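Local coordinates for alginate biosynthesis protein AlgX (Pseudomonas aeruginosa, PDB 4KNC) that takes part in alginate O-acetylation, probably as the acetyltransferase itself, and protects the polymer from degradation as it crosses the periplasm, at residues Y85-G90 and P129-L134; E139-Y144 and T152-R157; A238-S243 and D274-A279. All blocks are in the same frame, centred on the assembly; numbering follows the deposited sequence.

Contact 1. Residues Y85-G90 and P129-L134; sequences YQPTRG and PDFSPL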
# COMPACT_ATOMS: atom_id res chain seq x y z
N TYR A 85 8.64 -5.37 2.56
CA TYR A 85 7.89 -5.67 3.78
C TYR A 85 8.65 -5.02 4.93
O TYR A 85 9.57 -5.63 5.49
CB TYR A 85 7.85 -7.18 3.95
CG TYR A 85 6.83 -7.75 4.93
CD1 TYR A 85 5.47 -7.40 4.86
CD2 TYR A 85 7.21 -8.70 5.88
CE1 TYR A 85 4.54 -7.96 5.73
CE2 TYR A 85 6.28 -9.26 6.76
CZ TYR A 85 4.95 -8.89 6.68
OH TYR A 85 4.06 -9.45 7.55
N GLN A 86 8.30 -3.78 5.24
CA GLN A 86 9.09 -2.98 6.19
C GLN A 86 9.15 -3.68 7.56
O GLN A 86 8.13 -4.05 8.13
CB GLN A 86 8.50 -1.57 6.33
CG GLN A 86 9.48 -0.55 6.92
CD GLN A 86 8.80 0.78 7.29
OE1 GLN A 86 7.61 0.81 7.64
NE2 GLN A 86 9.55 1.88 7.22
N PRO A 87 10.36 -3.91 8.07
CA PRO A 87 10.48 -4.64 9.33
C PRO A 87 10.09 -3.80 10.56
O PRO A 87 10.03 -2.57 10.48
CB PRO A 87 11.96 -5.02 9.37
CG PRO A 87 12.65 -3.96 8.53
CD PRO A 87 11.66 -3.65 7.42
N THR A 88 9.84 -4.45 11.68
CA THR A 88 9.36 -3.71 12.85
C THR A 88 10.46 -2.91 13.54
O THR A 88 11.66 -3.16 13.35
CB THR A 88 8.63 -4.62 13.86
OG1 THR A 88 9.49 -5.71 14.24
CG2 THR A 88 7.35 -5.19 13.23
N ARG A 89 10.05 -1.91 14.31
CA ARG A 89 10.99 -1.12 15.09
C ARG A 89 11.65 -2.02 16.13
O ARG A 89 12.79 -1.81 16.50
CB ARG A 89 10.25 0.06 15.76
CG ARG A 89 9.57 0.98 14.75
CD ARG A 89 8.72 2.08 15.41
NE ARG A 89 9.53 3.15 16.01
CZ ARG A 89 9.81 3.24 17.31
NH1 ARG A 89 9.35 2.32 18.16
NH2 ARG A 89 10.53 4.26 17.76
N GLY A 90 10.92 -3.02 16.59
CA GLY A 90 11.47 -3.95 17.56
C GLY A 90 12.58 -4.81 16.96
O GLY A 90 13.62 -5.01 17.59
N PRO A 129 13.02 -8.51 -0.97
CA PRO A 129 14.28 -8.23 -0.28
C PRO A 129 14.24 -8.69 1.18
O PRO A 129 13.21 -8.60 1.87
CB PRO A 129 14.39 -6.70 -0.36
CG PRO A 129 13.64 -6.36 -1.60
CD PRO A 129 12.49 -7.32 -1.66
N ASP A 130 15.38 -9.20 1.63
CA ASP A 130 15.52 -9.69 3.00
C ASP A 130 16.26 -8.65 3.82
O ASP A 130 17.45 -8.42 3.61
CB ASP A 130 16.31 -11.00 2.97
CG ASP A 130 16.51 -11.60 4.34
OD1 ASP A 130 16.15 -10.97 5.35
OD2 ASP A 130 17.04 -12.73 4.40
N PHE A 131 15.56 -8.04 4.77
CA PHE A 131 16.14 -6.96 5.58
C PHE A 131 16.78 -7.48 6.87
O PHE A 131 17.30 -6.69 7.66
CB PHE A 131 15.08 -5.88 5.92
CG PHE A 131 14.50 -5.21 4.70
CD1 PHE A 131 15.32 -4.47 3.85
CD2 PHE A 131 13.15 -5.35 4.38
CE1 PHE A 131 14.80 -3.86 2.70
CE2 PHE A 131 12.63 -4.75 3.24
CZ PHE A 131 13.45 -3.99 2.40
N SER A 132 16.76 -8.79 7.08
CA SER A 132 17.30 -9.34 8.32
C SER A 132 18.76 -8.95 8.65
O SER A 132 19.11 -8.83 9.82
CB SER A 132 17.07 -10.85 8.44
OG SER A 132 17.67 -11.55 7.37
N PRO A 133 19.62 -8.72 7.62
CA PRO A 133 20.94 -8.22 8.05
C PRO A 133 20.90 -6.88 8.78
O PRO A 133 21.88 -6.55 9.45
CB PRO A 133 21.69 -8.06 6.73
CG PRO A 133 21.07 -9.08 5.82
CD PRO A 133 19.60 -9.07 6.19
N LEU A 134 19.79 -6.15 8.69
CA LEU A 134 19.68 -4.86 9.38
C LEU A 134 19.13 -4.99 10.80
O LEU A 134 19.05 -3.99 11.52
CB LEU A 134 18.80 -3.89 8.58
CG LEU A 134 19.20 -3.72 7.12
CD1 LEU A 134 18.30 -2.68 6.45
CD2 LEU A 134 20.69 -3.34 7.04
O HOH W 1 10.75 -7.12 1.51
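Pro-87 and the ring of Phe-131 make the apolar part of this contact. Pro-87 CD lies 3.8 Å from Phe-131 CD2, while CG rests more loosely against Phe-131 CB, and the two side chains meet at about a right angle. Phe-131 sets CG anti to the carbonyl carbon and beside the backbone N (chi1 -61°), which brings the ring to Tyr-85 and Pro-87, with CD2 and CE2 its nearest atoms. Val-84, Tyr-114 of helix 107-123 and Val-163 of helix 153-169 also touch the phenylalanine.

The carbonyl of Tyr-85 makes an oxygen-to-ring-edge contact, approaching the same ring near its plane, with Tyr-85 O 3.8 Å from Phe-131 CD2; this oxygen has its hydrogen bond from Tyr-114 OH. The polar link is a water that bridges the two backbones: it accepts from Tyr-85 N at 2.9 Å and donates to Pro-129 O, also at 2.9 Å.

Within 129-134 the loop is held by its own side chains. Asp-130 OD1 takes the N-H of Ser-132 at 2.8 Å, an Asx turn, and Ser-132 OG at 2.6 Å. Both come from the same face of the carboxylate plane, one on the anti side and one on the syn side.

Residues 85-87 leave the edge strand 80-85 of the parallel sheet, so the loop packs where that strand ends. The chemistry implies a small, mainly apolar contact around one phenylalanine, with one water supplying the polar link that backbones this far apart cannot make themselves.

Contact 2. Residues E139-Y144 and T152-R157; sequences EEHAYY and TPHGAR
Tyr-143 O and the backbone N-H of Thr-152 make the central bond, 2.8 Å long with an N-H...O angle of 158°. Beside it, Thr-152 OG1 stands 2.9 Å from Ala-142 O and 3.0 Å from Tyr-143 O; its one proton could go to either carbonyl. Gly-155 lies against the same place: its CA is only 3.9 Å from that of Tyr-143, an approach possible because no side chain intervenes, and Gly-155 CA makes a weak CA-H...O contact with Tyr-143 O at 3.5 Å.

Two aromatic contacts flank this core. Tyr-143 starts out from the backbone away from the helix, but with CG anti to the backbone N (chi1 -176°) its ring swings back, and Gly-155 CA sits over one face, 4.0 Å from the centroid. On the outer side His-141 and His-154 form an offset stack, nearly parallel at 11°, with centroids 3.9 Å apart; ND1 of the first lies over the face of the second, and no hydrogen bond joins the two rings.

Gly-155 N in turn donates to Thr-152 OG1 at 3.2 Å, which makes the threonine the N-cap of helix 153-169. Farther out, Ser-159 OG bonds to both Tyr-143 OH and Gly-155 O, holding the tyrosine to the helix. Tyr-144 instead turns its hydroxyl to Pro-87 O, and Arg-158 reaches His-141 O.

The whole is a capped helix start pinned to the loop before it, closing the base of the short connection that carries Asp-148 and His-150, inferred active-site residues of this SGNH hydrolase-like domain, the histidine as proton acceptor.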
# COMPACT_ATOMS: atom_id res chain seq x y z
N GLU A 139 24.08 1.22 15.05
CA GLU A 139 24.39 2.24 14.06
C GLU A 139 24.36 3.57 14.76
O GLU A 139 23.62 3.74 15.71
CB GLU A 139 23.32 2.26 12.98
CG GLU A 139 23.29 1.02 12.11
CD GLU A 139 24.46 0.96 11.14
OE1 GLU A 139 25.06 2.02 10.86
OE2 GLU A 139 24.77 -0.15 10.67
N GLU A 140 25.15 4.52 14.28
CA GLU A 140 25.11 5.86 14.86
C GLU A 140 23.85 6.60 14.47
O GLU A 140 23.25 7.30 15.28
CB GLU A 140 26.34 6.65 14.45
CG GLU A 140 27.58 6.16 15.14
CD GLU A 140 27.58 6.48 16.63
OE1 GLU A 140 27.14 7.59 17.00
OE2 GLU A 140 28.03 5.62 17.42
N HIS A 141 23.45 6.45 13.21
CA HIS A 141 22.19 7.00 12.73
C HIS A 141 21.11 5.92 12.77
O HIS A 141 21.03 5.08 11.89
CB HIS A 141 22.35 7.52 11.30
CG HIS A 141 23.31 8.66 11.19
ND1 HIS A 141 24.43 8.62 10.37
CD2 HIS A 141 23.33 9.88 11.79
CE1 HIS A 141 25.08 9.77 10.47
NE2 HIS A 141 24.43 10.54 11.32
N ALA A 142 20.29 5.97 13.82
CA ALA A 142 19.26 4.96 14.05
C ALA A 142 18.35 4.77 12.84
O ALA A 142 17.96 5.74 12.18
CB ALA A 142 18.44 5.34 15.27
N TYR A 143 18.00 3.52 12.55
CA TYR A 143 17.12 3.20 11.42
C TYR A 143 15.77 3.95 11.56
O TYR A 143 15.31 4.60 10.60
CB TYR A 143 16.91 1.69 11.38
CG TYR A 143 16.09 1.11 10.23
CD1 TYR A 143 14.71 1.18 10.24
CD2 TYR A 143 16.71 0.43 9.18
CE1 TYR A 143 13.96 0.63 9.21
CE2 TYR A 143 15.97 -0.13 8.15
CZ TYR A 143 14.59 -0.02 8.17
OH TYR A 143 13.82 -0.56 7.15
N TYR A 144 15.19 3.90 12.75
CA TYR A 144 13.89 4.54 13.04
C TYR A 144 13.97 5.82 13.86
O TYR A 144 14.89 5.99 14.66
CB TYR A 144 12.99 3.56 13.80
CG TYR A 144 12.21 2.63 12.90
CD1 TYR A 144 11.11 3.09 12.18
CD2 TYR A 144 12.57 1.28 12.76
CE1 TYR A 144 10.39 2.25 11.35
CE2 TYR A 144 11.85 0.42 11.93
CZ TYR A 144 10.76 0.92 11.22
OH TYR A 144 10.03 0.11 10.39
N THR A 152 14.02 6.85 9.53
CA THR A 152 14.75 8.06 9.19
C THR A 152 15.24 7.89 7.75
O THR A 152 15.20 6.78 7.21
CB THR A 152 15.98 8.22 10.07
OG1 THR A 152 16.84 7.07 9.92
CG2 THR A 152 15.57 8.38 11.54
N PRO A 153 15.70 8.99 7.11
CA PRO A 153 16.36 8.84 5.81
C PRO A 153 17.50 7.81 5.81
O PRO A 153 17.58 7.06 4.85
CB PRO A 153 16.88 10.24 5.53
CG PRO A 153 15.83 11.11 6.17
CD PRO A 153 15.42 10.40 7.42
N HIS A 154 18.31 7.74 6.86
CA HIS A 154 19.35 6.71 6.95
C HIS A 154 18.79 5.28 6.91
O HIS A 154 19.32 4.40 6.21
CB HIS A 154 20.24 6.93 8.18
CG HIS A 154 21.27 8.00 7.99
ND1 HIS A 154 22.47 7.78 7.33
CD2 HIS A 154 21.30 9.29 8.39
CE1 HIS A 154 23.17 8.90 7.31
NE2 HIS A 154 22.49 9.83 7.96
N GLY A 155 17.69 5.05 7.63
CA GLY A 155 16.99 3.77 7.59
C GLY A 155 16.51 3.43 6.19
O GLY A 155 16.68 2.30 5.71
N ALA A 156 15.90 4.42 5.53
CA ALA A 156 15.43 4.26 4.16
C ALA A 156 16.59 3.95 3.21
O ALA A 156 16.44 3.20 2.26
CB ALA A 156 14.70 5.52 3.70
N ARG A 157 17.75 4.54 3.48
CA ARG A 157 18.93 4.38 2.64
C ARG A 157 19.49 2.95 2.74
O ARG A 157 19.72 2.28 1.73
CB ARG A 157 20.00 5.42 3.01
CG ARG A 157 21.32 5.25 2.24
CD ARG A 157 22.36 6.31 2.66
NE ARG A 157 23.66 6.06 2.04
CZ ARG A 157 24.53 5.16 2.49
NH1 ARG A 157 24.23 4.44 3.56
NH2 ARG A 157 25.69 4.98 1.86

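Contact 3. Residues A238-S243 and D274-A279; sequences ALVGTS and DSSLLA
Val-240, the last residue of strand 237-240, faces helix 275-282 and meets it with two parts of its side chain. Its CB comes to 3.2 Å from Ser-276 OG, a close approach, while the CG2 methyl packs against Leu-277 CB at 3.9 Å and lies near Leu-277 CD1. Leu-294 of the neighbouring strand 293-298 touches both Val-240 and Leu-277, extending the apolar layer between sheet and helix.

At Gly-241 the contact turns polar. Its N-H donates to Ser-276 OG at 3.1 Å, with an angle of 151° at the hydrogen. Ser-276 holds OG anti to its own backbone N (chi1 172°), which carries the hydroxyl toward the strand; its proton goes to Asn-266 O, just past strand 263-265. The carbonyl of Gly-241 is joined to the helix through a water that donates to Gly-241 O and accepts from Ser-276 N, each at 3.0 Å.

Beyond the glycine the chain leaves the helix: Thr-242 OG1 bonds to Glu-297, and Ser-243, the inferred nucleophile, has its OG hydrogen-bonded to His-150 NE2.

One serine hydroxyl thus serves two backbone groups, accepting from the N-H that follows strand 237-240 and donating to the carbonyl that follows strand 263-265. With the water, both the N-H and the C=O of Gly-241 are tied to the helix, consistent with a defined path for the turn leading to Ser-243.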
# COMPACT_ATOMS: atom_id res chain seq x y z
N ALA A 238 8.34 1.30 -11.14
CA ALA A 238 7.37 2.12 -10.44
C ALA A 238 7.30 1.70 -8.99
O ALA A 238 7.43 0.52 -8.67
CB ALA A 238 6.00 1.99 -11.08
N LEU A 239 7.11 2.68 -8.12
CA LEU A 239 7.05 2.44 -6.69
C LEU A 239 5.67 2.83 -6.18
O LEU A 239 5.21 3.96 -6.41
CB LEU A 239 8.12 3.27 -5.99
CG LEU A 239 8.12 3.30 -4.46
CD1 LEU A 239 8.25 1.90 -3.87
CD2 LEU A 239 9.25 4.20 -3.97
N VAL A 240 5.01 1.90 -5.51
CA VAL A 240 3.75 2.22 -4.85
C VAL A 240 3.94 1.92 -3.37
O VAL A 240 4.64 0.96 -3.02
CB VAL A 240 2.54 1.46 -5.45
CG1 VAL A 240 2.24 2.00 -6.84
CG2 VAL A 240 2.79 -0.05 -5.50
N GLY A 241 3.38 2.76 -2.50
CA GLY A 241 3.71 2.69 -1.10
C GLY A 241 3.01 3.71 -0.22
O GLY A 241 2.03 4.32 -0.63
N THR A 242 3.54 3.88 0.99
CA THR A 242 2.90 4.70 2.01
C THR A 242 3.66 6.01 2.19
O THR A 242 4.51 6.36 1.36
CB THR A 242 2.94 3.96 3.35
OG1 THR A 242 4.31 3.84 3.77
CG2 THR A 242 2.33 2.55 3.19
N SER A 243 3.37 6.72 3.28
CA SER A 243 4.13 7.93 3.59
C SER A 243 5.63 7.61 3.69
O SER A 243 6.45 8.44 3.36
CB SER A 243 3.60 8.64 4.86
OG SER A 243 3.81 7.87 6.03
N ASP A 274 -3.24 -0.36 0.54
CA ASP A 274 -4.05 -0.49 -0.67
C ASP A 274 -4.07 0.71 -1.63
O ASP A 274 -4.02 0.53 -2.84
CB ASP A 274 -5.49 -0.89 -0.30
CG ASP A 274 -6.23 0.18 0.52
OD1 ASP A 274 -5.60 0.89 1.34
OD2 ASP A 274 -7.46 0.30 0.34
N SER A 275 -4.12 1.92 -1.08
CA SER A 275 -4.47 3.10 -1.88
C SER A 275 -3.52 3.42 -3.03
O SER A 275 -3.95 3.71 -4.15
CB SER A 275 -4.67 4.32 -0.96
OG SER A 275 -5.73 4.08 -0.05
N SER A 276 -2.23 3.36 -2.75
CA SER A 276 -1.24 3.78 -3.74
C SER A 276 -1.27 2.90 -4.98
O SER A 276 -1.30 3.38 -6.11
CB SER A 276 0.16 3.80 -3.12
OG SER A 276 1.13 4.05 -4.11
N LEU A 277 -1.27 1.59 -4.75
CA LEU A 277 -1.30 0.64 -5.85
C LEU A 277 -2.63 0.69 -6.62
O LEU A 277 -2.65 0.60 -7.85
CB LEU A 277 -1.04 -0.77 -5.31
CG LEU A 277 -1.13 -1.98 -6.25
CD1 LEU A 277 -0.20 -1.81 -7.43
CD2 LEU A 277 -0.76 -3.22 -5.47
N LEU A 278 -3.74 0.84 -5.90
CA LEU A 278 -5.04 0.94 -6.58
C LEU A 278 -5.11 2.21 -7.46
O LEU A 278 -5.52 2.14 -8.61
CB LEU A 278 -6.19 0.90 -5.58
CG LEU A 278 -6.49 -0.41 -4.84
CD1 LEU A 278 -7.79 -0.30 -4.01
CD2 LEU A 278 -6.58 -1.59 -5.82
N ALA A 279 -4.70 3.35 -6.92
CA ALA A 279 -4.71 4.58 -7.70
C ALA A 279 -3.79 4.46 -8.91
O ALA A 279 -4.18 4.82 -10.03
CB ALA A 279 -4.30 5.78 -6.84
O HOH W 2 -0.74 3.30 -0.12

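How the contacts relate
Along the chain the contacts come in series, all within the SGNH hydrolase-like domain. Contacts 1 and 2 are neighbours, their centres 12 Å apart, and they touch through Tyr-144, whose ring also packs on Arg-89; helix 153-169 starts in contact 2 and also packs on the loop of contact 1. Contact 3 lies deeper, with its centre 20 Å from that of contact 1 and 23 Å from that of contact 2. Contacts 1 and 3 share the parallel sheet: strands 80-85 and 237-240 are separated in it by 293-298. Contact 3 thus brings the inferred nucleophile, contact 2 frames the loop carrying the other inferred active-site residues, Asp-148 and His-150, and contact 1 packs beside that loop's base.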